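Local structure of nicotinate phosphoribosyltransferase (Vibrio cholerae, 4HL7) at residues A266-T270 and L271-A275; A395-D399 and P400-A404. The protein probably catalyses the ATP-dependent synthesis of nicotinate D-ribonucleotide from nicotinate and 5-phosphoribosyl 1-diphosphate in NAD biosynthesis. All coordinates share one frame; numbering follows the deposited sequence.

Contact 1: residues A266-T270 and L271-A275; sequences APTDT and LTIDA
Thr268 and Ile273 face each other across a backbone turn, with CA of Thr268 5.9 Å from CA of Ile273. Inside it, CA of Asp269 lies 4.9 Å from CA of Thr272. The turn carries the chain from strand 265-267, an outermost strand of the six-stranded parallel sheet, into helix 273-279. A water bridges the bend, hydrogen-bonded to Thr268 O (2.8 Å) and accepting from Leu271 N (2.9 Å).

Thr268 and Ile273 run side by side, pointing the same way, and meet through Thr268 CB and the end methyl Ile273 CD1 at 4.0 Å. In Ile273, CG1 lies anti to the backbone N (chi1 -170°), and a chi2 of 53° then turns CD1 to the threonine. Trp301 joins both residues: its NE1 is hydrogen-bonded to Thr268 OG1, and its side chain touches Ile273. Thr272 is the N-cap, its OG1 accepting from Ala275 N at 3.2 Å in a nearly straight bond (168°).

The CB of Asp269 points away from 271-275; OD1 is hydrogen-bonded to NE2 of His232, the predicted autophosphorylation site, unmodified here, and OD2 to Ser295 OG. The loop follows the C-terminal end of a strand, where TIM-barrel enzymes usually carry active-site residues, consistent with a place near the catalytic centre. Gripped at both oxygens, the carboxylate would hold the imidazole in a defined orientation.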
loop_
_atom_site.group_PDB
_atom_site.type_symbol
_atom_site.label_atom_id
_atom_site.label_comp_id
_atom_site.label_asym_id
_atom_site.label_seq_id
_atom_site.Cartn_x
_atom_site.Cartn_y
_atom_site.Cartn_z
ATOM N N ALA A 266 9.275 -8.336 3.057
ATOM C CA ALA A 266 8.120 -8.630 3.998
ATOM C C ALA A 266 7.800 -7.480 4.922
ATOM O O ALA A 266 8.702 -6.907 5.532
ATOM C CB ALA A 266 8.433 -9.877 4.850
ATOM N N PRO A 267 6.512 -7.127 5.062
ATOM C CA PRO A 267 6.199 -6.308 6.226
ATOM C C PRO A 267 6.309 -7.106 7.527
ATOM O O PRO A 267 6.110 -8.312 7.536
ATOM C CB PRO A 267 4.733 -5.907 5.975
ATOM C CG PRO A 267 4.197 -7.162 5.336
ATOM C CD PRO A 267 5.292 -7.684 4.431
ATOM N N THR A 268 6.601 -6.432 8.626
ATOM C CA THR A 268 6.901 -7.156 9.860
ATOM C C THR A 268 5.841 -7.006 10.908
ATOM O O THR A 268 5.920 -7.658 12.021
ATOM C CB THR A 268 8.269 -6.654 10.454
ATOM O OG1 THR A 268 8.092 -5.291 10.851
ATOM C CG2 THR A 268 9.350 -6.732 9.438
ATOM N N ASP A 269 4.808 -6.200 10.622
ATOM C CA ASP A 269 3.878 -5.818 11.647
ATOM C C ASP A 269 2.423 -6.249 11.379
ATOM O O ASP A 269 1.495 -5.636 11.888
ATOM C CB ASP A 269 3.900 -4.256 11.861
ATOM C CG ASP A 269 3.425 -3.473 10.620
ATOM O OD1 ASP A 269 3.554 -3.972 9.475
ATOM O OD2 ASP A 269 2.929 -2.323 10.807
ATOM N N THR A 270 2.222 -7.329 10.656
ATOM C CA THR A 270 0.865 -7.855 10.579
ATOM C C THR A 270 0.417 -8.260 11.977
ATOM O O THR A 270 -0.727 -8.047 12.400
ATOM C CB THR A 270 0.816 -9.094 9.695
ATOM O OG1 THR A 270 1.289 -8.785 8.371
ATOM C CG2 THR A 270 -0.654 -9.652 9.646
ATOM N N LEU A 271 1.363 -8.821 12.731
ATOM C CA LEU A 271 1.127 -9.232 14.101
ATOM C C LEU A 271 1.972 -8.314 14.989
ATOM O O LEU A 271 1.536 -7.179 15.246
ATOM C CB LEU A 271 1.509 -10.719 14.295
ATOM C CG LEU A 271 0.670 -11.602 13.342
ATOM C CD1 LEU A 271 1.173 -13.022 13.351
ATOM C CD2 LEU A 271 -0.806 -11.622 13.792
ATOM N N THR A 272 3.152 -8.766 15.448
ATOM C CA THR A 272 4.074 -7.828 16.158
ATOM C C THR A 272 5.507 -8.134 15.697
ATOM O O THR A 272 5.781 -9.211 15.178
ATOM C CB THR A 272 4.047 -7.968 17.641
ATOM O OG1 THR A 272 4.444 -9.306 17.996
ATOM C CG2 THR A 272 2.610 -7.604 18.235
ATOM N N ILE A 273 6.441 -7.245 16.015
ATOM C CA ILE A 273 7.845 -7.516 15.669
ATOM C C ILE A 273 8.340 -8.799 16.343
ATOM O O ILE A 273 9.029 -9.618 15.677
ATOM C CB ILE A 273 8.756 -6.311 15.975
ATOM C CG1 ILE A 273 10.186 -6.497 15.394
ATOM C CG2 ILE A 273 8.813 -6.054 17.474
ATOM C CD1 ILE A 273 10.242 -6.841 13.930
ATOM N N ASP A 274 7.954 -9.061 17.585
ATOM C CA ASP A 274 8.398 -10.344 18.189
ATOM C C ASP A 274 7.863 -11.550 17.478
ATOM O O ASP A 274 8.578 -12.539 17.343
ATOM C CB ASP A 274 8.077 -10.454 19.684
ATOM C CG ASP A 274 8.710 -9.332 20.483
ATOM O OD1 ASP A 274 9.944 -9.202 20.464
ATOM O OD2 ASP A 274 7.954 -8.516 21.036
ATOM N N ALA A 275 6.583 -11.534 17.064
ATOM C CA ALA A 275 6.025 -12.681 16.283
ATOM C C ALA A 275 6.736 -12.833 14.971
ATOM O O ALA A 275 7.005 -13.954 14.527
ATOM C CB ALA A 275 4.516 -12.472 16.016
HETATM O O HOH W 1 4.112 -9.686 12.449
#

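Contact 2: residues A395-D399 and P400-A404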
loop_
_atom_site.group_PDB
_atom_site.type_symbol
_atom_site.label_atom_id
_atom_site.label_comp_id
_atom_site.label_asym_id
_atom_site.label_seq_id
_atom_site.Cartn_x
_atom_site.Cartn_y
_atom_site.Cartn_z
ATOM N N ALA A 395 -5.027 -2.058 16.170
ATOM C CA ALA A 395 -5.552 -3.438 15.882
ATOM C C ALA A 395 -6.943 -3.358 15.208
ATOM O O ALA A 395 -7.739 -2.482 15.524
ATOM C CB ALA A 395 -5.590 -4.314 17.146
HETATM N N MSE A 396 -7.207 -4.227 14.237
HETATM C CA MSE A 396 -8.464 -4.139 13.440
HETATM C C MSE A 396 -8.923 -5.553 13.227
HETATM O O MSE A 396 -8.106 -6.402 12.853
HETATM C CB MSE A 396 -8.211 -3.410 12.099
HETATM C CG MSE A 396 -7.519 -4.312 11.056
HETATM SE SE MSE A 396 -6.818 -3.326 9.461
HETATM C CE MSE A 396 -5.508 -2.176 10.438
ATOM N N CYS A 397 -10.160 -5.816 13.655
ATOM C CA CYS A 397 -10.910 -7.068 13.399
ATOM C C CYS A 397 -12.409 -6.826 13.651
ATOM O O CYS A 397 -12.774 -6.152 14.610
ATOM C CB CYS A 397 -10.409 -8.174 14.310
ATOM S SG CYS A 397 -11.049 -9.759 13.772
ATOM N N GLU A 398 -13.280 -7.409 12.807
ATOM C CA GLU A 398 -14.726 -7.320 12.999
ATOM C C GLU A 398 -15.223 -8.227 14.124
ATOM O O GLU A 398 -16.318 -8.068 14.596
ATOM C CB GLU A 398 -15.409 -7.733 11.713
ATOM C CG GLU A 398 -15.329 -6.671 10.649
ATOM C CD GLU A 398 -16.084 -7.038 9.383
ATOM O OE1 GLU A 398 -16.554 -8.178 9.271
ATOM O OE2 GLU A 398 -16.149 -6.189 8.476
ATOM N N ASP A 399 -14.398 -9.203 14.531
ATOM C CA ASP A 399 -14.820 -10.255 15.474
ATOM C C ASP A 399 -13.872 -10.169 16.659
ATOM O O ASP A 399 -12.668 -10.529 16.568
ATOM C CB ASP A 399 -14.739 -11.640 14.772
ATOM C CG ASP A 399 -15.273 -12.798 15.626
ATOM O OD1 ASP A 399 -15.200 -12.733 16.835
ATOM O OD2 ASP A 399 -15.832 -13.770 15.066
ATOM N N PRO A 400 -14.350 -9.611 17.765
ATOM C CA PRO A 400 -13.369 -9.398 18.841
ATOM C C PRO A 400 -12.876 -10.727 19.491
ATOM O O PRO A 400 -11.762 -10.779 20.051
ATOM C CB PRO A 400 -14.154 -8.567 19.871
ATOM C CG PRO A 400 -15.594 -8.866 19.598
ATOM C CD PRO A 400 -15.655 -8.994 18.075
ATOM N N ILE A 401 -13.691 -11.769 19.419
ATOM C CA ILE A 401 -13.256 -13.114 19.935
ATOM C C ILE A 401 -12.145 -13.673 19.066
ATOM O O ILE A 401 -11.143 -14.217 19.560
ATOM C CB ILE A 401 -14.426 -14.110 20.035
ATOM C CG1 ILE A 401 -15.527 -13.552 20.926
ATOM C CG2 ILE A 401 -13.933 -15.511 20.464
ATOM C CD1 ILE A 401 -16.816 -14.402 21.064
ATOM N N PHE A 402 -12.310 -13.624 17.771
ATOM C CA PHE A 402 -11.186 -13.972 16.872
ATOM C C PHE A 402 -9.880 -13.221 17.193
ATOM O O PHE A 402 -8.767 -13.818 17.255
ATOM C CB PHE A 402 -11.561 -13.789 15.400
ATOM C CG PHE A 402 -10.478 -14.148 14.465
ATOM C CD1 PHE A 402 -10.371 -15.480 13.973
ATOM C CD2 PHE A 402 -9.538 -13.212 14.072
ATOM C CE1 PHE A 402 -9.282 -15.819 13.126
ATOM C CE2 PHE A 402 -8.462 -13.549 13.219
ATOM C CZ PHE A 402 -8.356 -14.861 12.747
ATOM N N LEU A 403 -9.990 -11.909 17.372
ATOM C CA LEU A 403 -8.787 -11.122 17.601
ATOM C C LEU A 403 -8.140 -11.520 18.935
ATOM O O LEU A 403 -6.878 -11.653 19.005
ATOM C CB LEU A 403 -9.141 -9.620 17.585
ATOM C CG LEU A 403 -7.960 -8.706 17.907
ATOM C CD1 LEU A 403 -6.745 -8.898 16.978
ATOM C CD2 LEU A 403 -8.390 -7.220 17.926
ATOM N N ALA A 404 -8.969 -11.721 19.962
ATOM C CA ALA A 404 -8.471 -12.124 21.295
ATOM C C ALA A 404 -7.741 -13.505 21.186
ATOM O O ALA A 404 -6.614 -13.689 21.701
ATOM C CB ALA A 404 -9.582 -12.159 22.343
#
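Asp399 and Phe402 meet where the chain enters helix 400-409, and the aspartate has the largest share of the contact. Its CG is anti to the backbone N (chi1 -175°) and beside the carbonyl carbon, which swings OD1 back over the first turn of the helix. There OD1 accepts from Phe402 N at 3.2 Å in an almost straight bond, the donor lying well above the carboxylate plane. Ile401 N, 3.1 Å from the same OD1, adds a weak bond with an N-H...O angle of only 121°. The main-chain oxygen works as well: Asp399 O takes Leu403 N at 3.1 Å, the opening i to i+4 bond of the helix.

This is an N-cap, the side chain standing in for the helical acceptors that the first amides lack, followed by a proline whose missing N-H costs the first turn nothing. The negative carboxylate at the amino end of the helix would probably be stabilised by the helix dipole.

Cys397 joins the cap from the preceding loop. Its SG accepts from Asp399 N at 3.5 Å, tying the loop to the cap residue, and also lies 3.8 Å from Phe402 CD2. Measured to the ring centroid, the sulfur is 5.0 Å away and 68° off the normal, an oblique sulfur-aromatic contact. Pro384 of strand 383-384 touches Cys397, Asp399 and Phe402 alike.

Leu403 supplies the apolar side of the turn. Its CB packs 3.8 Å from Cys397 CB, while the CD2 branch reaches Ala395 CB at 4.1 Å. Helix 416-427 covers another side of the first turn, with Leu419 on Pro400 and Leu423 on Ile401.

Contacts 1 and 2 are two solutions to the same problem, the start of a helix. In each, a polar side chain at the N-cap accepts from the amide three residues on, a threonine hydroxyl in one and an aspartate carboxylate in the other. Their centres are about 17 Å apart and their nearest atoms about 7 Å, without touching. The chain just before 395-399 connects them: Ile388 hydrogen-bonds the backbone of Thr270 and Asp390 OD1 takes Ile273 N, while Lys387 hydrogen-bonds the backbone of Met396 and Ala386 touches Cys397 and Leu403. Contact 1, buried, adjoins the predicted phosphohistidine site at His232; contact 2 lies at the surface, its centre about 22 Å from the chain centre.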